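Local coordinates for subtilisin-like protein (Prochloron didemni, PDB 3ZXY) that probably acts as a serine endopeptidase of the subtilase (S8) family, the chain here being the protease domain of the longer PatA protein, at residues V12-P18 against G76-F82; T53-I58 against I195-P200; I98-V102 against A129-C133. The protein carries 1 engineered substitution. All coordinates share one frame; numbering follows the deposited sequence.

From the N terminus, strand 11-16 runs first through the middle of the parallel sheet. After edge strand 30-33 comes helix 47-60, then strand 75-80, where contact 1 closes its loop by setting 76-82 beside 12-18. Contact 2 opens on the helix, inside that loop, and closes only at 195-200, so contacts 1 and 2 cross. Contact 3, between helices 91-103 and 124-135, follows contact 1 in series and is nested inside the loop of contact 2. Contact 1 lies between the other two, which do not touch: Val55 touches Ile14 and Asp16 on one face, Ile98 and Ala101 touch Leu15 on the other. Contact 2 also ties helix 47-60 to hairpin strand 195-198.

Contact 1: residues V12-P18 against G76-F82; sequences VAILDGP and GLIVPIF
Asp16 O is gripped by two successive backbone amides, Ile81 N at 2.8 Å and Phe82 N at 2.9 Å, the second coming from above the carbonyl plane. This pair of hydrogen bonds lies at the Asp16 end of the contact between two neighbouring parallel strands of the central subtilase sheet, beside the predicted charge relay. Upstream the strands pair regularly: Leu77 N bonds to Val12 O, Ile14 N to Leu77 O and Val79 N to Ile14 O. On one face small Ala13 lets helix 91-103 come close at Ala101, while branched Leu15 and Val79 fill the same face, Leu15 CD1 packing at 3.7 Å against Val79 CB. On the other, Ile78 CD1 comes alongside Ile14 CG1 (4.0 Å), both chains leaving the sheet together, and Ile14 also meets helix 47-60. Phe82 carries CG beside its backbone N (chi1 -56°), which brings the ring back over the Asp16 backbone. The carboxylate is fixed through OD1, which accepts from Gly17 N at 2.7 Å on its anti side and also from ND1 of His51, the predicted catalytic histidine. Carboxylate and ring planes stand 72° apart, and Asp16 OD1 meets the edge of the ring, 3.4 Å from Phe82 CD2.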
loop_
_atom_site.group_PDB
_atom_site.type_symbol
_atom_site.label_atom_id
_atom_site.label_comp_id
_atom_site.label_asym_id
_atom_site.label_seq_id
_atom_site.Cartn_x
_atom_site.Cartn_y
_atom_site.Cartn_z
ATOM N N VAL A 12 -1.205 -1.867 10.055
ATOM C CA VAL A 12 -1.051 -1.863 8.604
ATOM C C VAL A 12 -0.674 -3.280 8.186
ATOM O O VAL A 12 0.340 -3.809 8.636
ATOM C CB VAL A 12 0.061 -0.905 8.163
ATOM C CG1 VAL A 12 0.192 -0.886 6.653
ATOM C CG2 VAL A 12 -0.174 0.487 8.726
ATOM N N ALA A 13 -1.500 -3.888 7.344
ATOM C CA ALA A 13 -1.232 -5.230 6.822
ATOM C C ALA A 13 -0.548 -5.136 5.470
ATOM O O ALA A 13 -0.934 -4.305 4.637
ATOM C CB ALA A 13 -2.514 -6.017 6.698
ATOM N N ILE A 14 0.471 -5.968 5.274
ATOM C CA ILE A 14 1.184 -6.085 4.013
ATOM C C ILE A 14 0.800 -7.448 3.452
ATOM O O ILE A 14 1.158 -8.473 4.019
ATOM C CB ILE A 14 2.717 -6.058 4.216
ATOM C CG1 ILE A 14 3.150 -4.806 4.981
ATOM C CG2 ILE A 14 3.442 -6.188 2.870
ATOM C CD1 ILE A 14 2.864 -3.509 4.265
ATOM N N LEU A 15 0.078 -7.454 2.328
ATOM C CA LEU A 15 -0.302 -8.678 1.645
ATOM C C LEU A 15 0.597 -8.761 0.432
ATOM O O LEU A 15 0.349 -8.125 -0.594
ATOM C CB LEU A 15 -1.774 -8.636 1.232
ATOM C CG LEU A 15 -2.775 -9.032 2.322
ATOM C CD1 LEU A 15 -2.647 -8.220 3.606
ATOM C CD2 LEU A 15 -4.179 -8.921 1.744
ATOM N N ASP A 16 1.665 -9.518 0.555
ATOM C CA ASP A 16 2.694 -9.525 -0.462
ATOM C C ASP A 16 3.410 -10.869 -0.411
ATOM O O ASP A 16 2.835 -11.879 -0.008
ATOM C CB ASP A 16 3.652 -8.330 -0.251
ATOM C CG ASP A 16 4.236 -7.819 -1.555
ATOM O OD1 ASP A 16 5.090 -8.513 -2.126
ATOM O OD2 ASP A 16 3.827 -6.731 -2.025
ATOM N N GLY A 17 4.657 -10.884 -0.833
ATOM C CA GLY A 17 5.476 -12.065 -0.634
ATOM C C GLY A 17 5.992 -12.159 0.781
ATOM O O GLY A 17 5.724 -11.298 1.627
ATOM N N PRO A 18 6.753 -13.218 1.057
ATOM C CA PRO A 18 7.410 -13.331 2.343
ATOM C C PRO A 18 8.279 -12.120 2.651
ATOM O O PRO A 18 8.870 -11.521 1.739
ATOM C CB PRO A 18 8.263 -14.590 2.189
ATOM C CG PRO A 18 7.590 -15.371 1.130
ATOM C CD PRO A 18 7.030 -14.372 0.181
ATOM N N GLY A 76 2.743 -3.704 12.268
ATOM C CA GLY A 76 2.696 -4.342 10.961
ATOM C C GLY A 76 2.133 -5.748 11.062
ATOM O O GLY A 76 2.512 -6.522 11.960
ATOM N N LEU A 77 1.213 -6.062 10.153
ATOM C CA LEU A 77 0.642 -7.397 10.017
ATOM C C LEU A 77 1.109 -7.944 8.683
ATOM O O LEU A 77 0.734 -7.436 7.603
ATOM C CB LEU A 77 -0.885 -7.377 10.107
ATOM C CG LEU A 77 -1.507 -6.760 11.358
ATOM C CD1 LEU A 77 -3.018 -6.694 11.188
ATOM C CD2 LEU A 77 -1.107 -7.543 12.610
ATOM N N ILE A 78 1.980 -8.944 8.734
ATOM C CA ILE A 78 2.528 -9.509 7.506
ATOM C C ILE A 78 1.690 -10.726 7.118
ATOM O O ILE A 78 1.611 -11.693 7.877
ATOM C CB ILE A 78 4.003 -9.935 7.658
ATOM C CG1 ILE A 78 4.886 -8.789 8.184
ATOM C CG2 ILE A 78 4.523 -10.500 6.348
ATOM C CD1 ILE A 78 4.698 -7.459 7.517
ATOM N N VAL A 79 1.072 -10.669 5.936
ATOM C CA VAL A 79 0.142 -11.710 5.487
ATOM C C VAL A 79 0.623 -12.188 4.123
ATOM O O VAL A 79 0.189 -11.681 3.078
ATOM C CB VAL A 79 -1.321 -11.193 5.422
ATOM C CG1 VAL A 79 -2.292 -12.331 5.079
ATOM C CG2 VAL A 79 -1.720 -10.545 6.747
ATOM N N PRO A 80 1.556 -13.156 4.112
ATOM C CA PRO A 80 2.105 -13.534 2.812
ATOM C C PRO A 80 1.078 -14.279 1.953
ATOM O O PRO A 80 0.461 -15.268 2.387
ATOM C CB PRO A 80 3.335 -14.382 3.168
ATOM C CG PRO A 80 3.640 -14.044 4.577
ATOM C CD PRO A 80 2.306 -13.777 5.213
ATOM N N ILE A 81 0.881 -13.753 0.747
ATOM C CA ILE A 81 -0.044 -14.311 -0.221
ATOM C C ILE A 81 0.673 -14.633 -1.523
ATOM O O ILE A 81 0.288 -15.580 -2.196
ATOM C CB ILE A 81 -1.245 -13.378 -0.504
ATOM C CG1 ILE A 81 -0.790 -11.986 -0.961
ATOM C CG2 ILE A 81 -2.101 -13.226 0.747
ATOM C CD1 ILE A 81 -1.877 -11.152 -1.617
ATOM N N PHE A 82 1.706 -13.862 -1.869
ATOM C CA PHE A 82 2.467 -14.117 -3.098
ATOM C C PHE A 82 3.527 -15.163 -2.780
ATOM O O PHE A 82 4.018 -15.232 -1.663
ATOM C CB PHE A 82 3.156 -12.858 -3.647
ATOM C CG PHE A 82 2.247 -11.683 -3.908
ATOM C CD1 PHE A 82 0.920 -11.838 -4.299
ATOM C CD2 PHE A 82 2.773 -10.388 -3.811
ATOM C CE1 PHE A 82 0.113 -10.717 -4.527
ATOM C CE2 PHE A 82 1.977 -9.280 -4.044
ATOM C CZ PHE A 82 0.644 -9.448 -4.388
#

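Contact 2: residues T53-I58 against I195-P200; sequences THVASI and ILGAKP
His54 and Gly197 bring their CA atoms to 4.5 Å where helix 53-58 passes over strand 195-198, the short axes crossing at 109° and approaching to 5.9 Å. So close a passage needs a residue without a side chain on the strand: a CB on Gly197 would run into the imidazole. Instead Gly197 CA makes a CH-pi contact over one ring face, 3.4 Å from the centroid of the His54 ring. Ile195 O lies in the ring plane at its edge, while His54 NE2 is hydrogen-bonded to the carbonyl of Glu205 on the partner strand of the hairpin; Phe212 adds an edge-to-face ring contact. With an alanine in place of His54, the Glu205 carbonyl would probably lose its imidazole partner and Gly197 CA the ring face it rests on, opening a gap between helix and strand.

Ser57, one turn on, carries the polar link. Its first torsion (71°) sets the hydroxyl between the backbone N and the carbonyl carbon, pointing back along the helix, where OG donates to His54 O at 2.7 Å. Ser57 OG in turn accepts from Ala198 N at 2.9 Å, nearly straight at 164°. Ala198 CB sits against both Ser57 CB and Thr53 CG2, the latter at 3.8 Å, and Thr53 CB faces the Pro200 ring, its OG1 being engaged with Ser49 O and Asp20 N. Farther along, Ile58 CD1 meets Ile195 CG2 at 3.7 Å, the two side chains set roughly perpendicular.

A hydroxyl that both donates and accepts thus joins a helix carbonyl to a strand amide, so this buried junction is directional and ties the hairpin to the helix that bears His51, the predicted catalytic histidine.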
loop_
_atom_site.group_PDB
_atom_site.type_symbol
_atom_site.label_atom_id
_atom_site.label_comp_id
_atom_site.label_asym_id
_atom_site.label_seq_id
_atom_site.Cartn_x
_atom_site.Cartn_y
_atom_site.Cartn_z
ATOM N N THR A 53 9.741 -8.147 0.944
ATOM C CA THR A 53 10.697 -7.521 1.862
ATOM C C THR A 53 10.895 -6.048 1.503
ATOM O O THR A 53 10.941 -5.174 2.392
ATOM C CB THR A 53 12.038 -8.270 1.833
ATOM O OG1 THR A 53 11.814 -9.645 2.194
ATOM C CG2 THR A 53 13.064 -7.636 2.778
ATOM N N HIS A 54 10.958 -5.753 0.208
ATOM C CA HIS A 54 11.122 -4.383 -0.253
ATOM C C HIS A 54 9.911 -3.558 0.123
ATOM O O HIS A 54 10.037 -2.494 0.747
ATOM C CB HIS A 54 11.336 -4.377 -1.752
ATOM C CG HIS A 54 11.890 -3.089 -2.285
ATOM N ND1 HIS A 54 11.132 -1.976 -2.418
ATOM C CD2 HIS A 54 13.165 -2.754 -2.725
ATOM C CE1 HIS A 54 11.877 -0.991 -2.941
ATOM N NE2 HIS A 54 13.121 -1.454 -3.118
ATOM N N VAL A 55 8.717 -4.046 -0.225
ATOM C CA VAL A 55 7.457 -3.328 0.079
ATOM C C VAL A 55 7.307 -3.071 1.590
ATOM O O VAL A 55 6.995 -1.950 2.017
ATOM C CB VAL A 55 6.235 -4.105 -0.489
ATOM C CG1 VAL A 55 4.902 -3.607 0.092
ATOM C CG2 VAL A 55 6.215 -4.014 -2.008
ATOM N N ALA A 56 7.563 -4.087 2.403
ATOM C CA ALA A 56 7.416 -3.943 3.850
ATOM C C ALA A 56 8.398 -2.912 4.375
ATOM O O ALA A 56 8.034 -2.105 5.249
ATOM C CB ALA A 56 7.600 -5.271 4.575
ATOM N N SER A 57 9.608 -2.883 3.823
ATOM C CA SER A 57 10.649 -1.986 4.335
ATOM C C SER A 57 10.310 -0.511 4.096
ATOM O O SER A 57 10.697 0.354 4.877
ATOM C CB SER A 57 12.015 -2.345 3.750
ATOM O OG SER A 57 12.137 -2.024 2.378
ATOM N N ILE A 58 9.585 -0.224 3.026
ATOM C CA ILE A 58 9.199 1.153 2.709
ATOM C C ILE A 58 8.353 1.755 3.823
ATOM O O ILE A 58 8.452 2.957 4.114
ATOM C CB ILE A 58 8.483 1.223 1.335
ATOM C CG1 ILE A 58 9.488 0.981 0.213
ATOM C CG2 ILE A 58 7.801 2.575 1.131
ATOM C CD1 ILE A 58 8.823 0.604 -1.105
ATOM N N ILE A 195 12.823 3.564 -5.875
ATOM C CA ILE A 195 12.453 3.599 -4.471
ATOM C C ILE A 195 13.317 2.620 -3.661
ATOM O O ILE A 195 13.406 1.426 -4.000
ATOM C CB ILE A 195 10.955 3.250 -4.274
ATOM C CG1 ILE A 195 10.045 4.119 -5.153
ATOM C CG2 ILE A 195 10.565 3.350 -2.805
ATOM C CD1 ILE A 195 10.291 5.606 -5.009
ATOM N N LEU A 196 13.961 3.139 -2.613
ATOM C CA LEU A 196 14.871 2.340 -1.769
ATOM C C LEU A 196 14.087 1.335 -0.929
ATOM O O LEU A 196 13.047 1.654 -0.357
ATOM C CB LEU A 196 15.662 3.269 -0.847
ATOM C CG LEU A 196 16.752 2.624 0.016
ATOM C CD1 LEU A 196 17.872 2.025 -0.824
ATOM C CD2 LEU A 196 17.282 3.667 0.984
ATOM N N GLY A 197 14.570 0.100 -0.889
ATOM C CA GLY A 197 13.978 -0.903 -0.018
ATOM C C GLY A 197 14.979 -2.004 0.276
ATOM O O GLY A 197 16.058 -2.054 -0.309
ATOM N N ALA A 198 14.611 -2.868 1.212
ATOM C CA ALA A 198 15.444 -3.971 1.668
ATOM C C ALA A 198 15.421 -5.190 0.748
ATOM O O ALA A 198 14.413 -5.467 0.100
ATOM C CB ALA A 198 14.986 -4.395 3.057
ATOM N N LYS A 199 16.542 -5.904 0.723
ATOM C CA LYS A 199 16.682 -7.185 0.008
ATOM C C LYS A 199 16.725 -8.322 1.008
ATOM O O LYS A 199 17.448 -8.225 1.999
ATOM C CB LYS A 199 17.988 -7.223 -0.771
ATOM C CG LYS A 199 18.022 -6.283 -1.961
ATOM C CD LYS A 199 19.154 -6.634 -2.917
ATOM C CE LYS A 199 20.525 -6.450 -2.296
ATOM N NZ LYS A 199 21.601 -6.858 -3.238
ATOM N N PRO A 200 15.994 -9.416 0.748
ATOM C CA PRO A 200 16.079 -10.545 1.660
ATOM C C PRO A 200 17.502 -11.070 1.743
ATOM O O PRO A 200 18.187 -11.203 0.731
ATOM C CB PRO A 200 15.118 -11.581 1.066
ATOM C CG PRO A 200 14.860 -11.138 -0.325
ATOM C CD PRO A 200 15.057 -9.664 -0.361
#

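Contact 3: residues I98-V102 against A129-C133; sequences IERAV and AVSLC
Ile98 and Val102, on one ridge of helix 91-103, face Ala129, Leu132 and Cys133 of helix 124-135. These helices belong to successive beta-alpha-beta crossovers of the subtilase fold and lie side by side on the same face of the parallel sheet, 20° from parallel with their short axes 9.7 Å apart. The meeting is apolar. With chi1 at -71°, Ile98 swings CG2 away from its own N and across to Ala129 CB (3.8 Å); the small alanine lets the isoleucine come near the helix backbone. One turn later, Val102 CG1 packs against Leu132 CD2 at 4.0 Å, the two meeting at a slant.

Contacts with the aliphatic part of an acidic side chain form the outer margin. Glu99 runs extended beyond CG and lies athwart Leu132, its CG 3.9 Å from Leu132 CD2. A glutamate suits this partly exposed edge, since its methylenes pack on Leu132 while the carboxylate leans with OE2 to 3.9 Å from Ala129 CB.

Sulfur contacts lie on the inner, sheet-facing side, where Ile109 of strand 108-111 also touches Val102 and Cys133. There Cys133 SG rests in the notch formed by two methyls of the facing helix, Ile98 CG2 at 3.5 Å and Val102 CG2 at 3.8 Å.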
loop_
_atom_site.group_PDB
_atom_site.type_symbol
_atom_site.label_atom_id
_atom_site.label_comp_id
_atom_site.label_asym_id
_atom_site.label_seq_id
_atom_site.Cartn_x
_atom_site.Cartn_y
_atom_site.Cartn_z
ATOM N N ILE A 98 -7.020 -10.920 2.414
ATOM C CA ILE A 98 -7.759 -9.732 2.830
ATOM C C ILE A 98 -8.606 -10.053 4.066
ATOM O O ILE A 98 -8.580 -9.321 5.053
ATOM C CB ILE A 98 -8.636 -9.196 1.688
ATOM C CG1 ILE A 98 -7.763 -8.567 0.593
ATOM C CG2 ILE A 98 -9.653 -8.189 2.214
ATOM C CD1 ILE A 98 -8.502 -8.268 -0.700
ATOM N N GLU A 99 -9.334 -11.164 4.035
ATOM C CA GLU A 99 -10.141 -11.549 5.203
ATOM C C GLU A 99 -9.251 -11.788 6.440
ATOM O O GLU A 99 -9.622 -11.411 7.560
ATOM C CB GLU A 99 -11.059 -12.742 4.832
ATOM C CG GLU A 99 -11.979 -12.320 3.685
ATOM C CD GLU A 99 -13.125 -13.241 3.333
ATOM O OE1 GLU A 99 -13.356 -14.269 4.010
ATOM O OE2 GLU A 99 -13.822 -12.892 2.340
ATOM N N ARG A 100 -8.079 -12.392 6.249
ATOM C CA ARG A 100 -7.128 -12.625 7.345
ATOM C C ARG A 100 -6.753 -11.291 7.990
ATOM O O ARG A 100 -6.736 -11.143 9.206
ATOM C CB ARG A 100 -5.859 -13.315 6.805
ATOM C CG ARG A 100 -4.864 -13.804 7.852
ATOM C CD ARG A 100 -5.275 -15.140 8.454
ATOM N NE ARG A 100 -4.166 -15.837 9.126
ATOM C CZ ARG A 100 -3.857 -15.763 10.421
ATOM N NH1 ARG A 100 -4.574 -15.039 11.273
ATOM N NH2 ARG A 100 -2.815 -16.444 10.880
ATOM N N ALA A 101 -6.457 -10.314 7.144
ATOM C CA ALA A 101 -6.049 -8.999 7.623
ATOM C C ALA A 101 -7.176 -8.272 8.335
ATOM O O ALA A 101 -6.963 -7.702 9.397
ATOM C CB ALA A 101 -5.535 -8.144 6.472
ATOM N N VAL A 102 -8.370 -8.268 7.749
ATOM C CA VAL A 102 -9.526 -7.634 8.392
ATOM C C VAL A 102 -9.770 -8.266 9.769
ATOM O O VAL A 102 -9.981 -7.564 10.780
ATOM C CB VAL A 102 -10.804 -7.753 7.530
ATOM C CG1 VAL A 102 -12.027 -7.292 8.325
ATOM C CG2 VAL A 102 -10.668 -6.979 6.225
ATOM N N ALA A 129 -14.559 -9.786 -0.509
ATOM C CA ALA A 129 -13.524 -9.419 0.451
ATOM C C ALA A 129 -13.348 -7.904 0.479
ATOM O O ALA A 129 -13.147 -7.309 1.538
ATOM C CB ALA A 129 -12.210 -10.110 0.125
ATOM N N VAL A 130 -13.447 -7.269 -0.680
ATOM C CA VAL A 130 -13.327 -5.813 -0.744
ATOM C C VAL A 130 -14.554 -5.154 -0.111
ATOM O O VAL A 130 -14.434 -4.139 0.582
ATOM C CB VAL A 130 -13.084 -5.352 -2.193
ATOM C CG1 VAL A 130 -13.100 -3.830 -2.295
ATOM C CG2 VAL A 130 -11.753 -5.891 -2.670
ATOM N N SER A 131 -15.725 -5.743 -0.318
ATOM C CA SER A 131 -16.944 -5.284 0.351
ATOM C C SER A 131 -16.805 -5.383 1.870
ATOM O O SER A 131 -17.252 -4.484 2.596
ATOM C CB SER A 131 -18.155 -6.085 -0.142
ATOM O OG SER A 131 -19.340 -5.690 0.541
ATOM N N LEU A 132 -16.182 -6.457 2.357
ATOM C CA LEU A 132 -15.930 -6.638 3.792
ATOM C C LEU A 132 -15.076 -5.487 4.334
ATOM O O LEU A 132 -15.342 -4.967 5.423
ATOM C CB LEU A 132 -15.231 -7.980 4.053
ATOM C CG LEU A 132 -14.842 -8.312 5.496
ATOM C CD1 LEU A 132 -16.094 -8.599 6.309
ATOM C CD2 LEU A 132 -13.867 -9.485 5.562
ATOM N N CYS A 133 -14.041 -5.104 3.594
ATOM C CA CYS A 133 -13.232 -3.953 3.988
ATOM C C CYS A 133 -14.086 -2.697 4.071
ATOM O O CYS A 133 -13.978 -1.919 5.029
ATOM C CB CYS A 133 -12.103 -3.712 2.993
ATOM S SG CYS A 133 -10.857 -5.009 3.027
#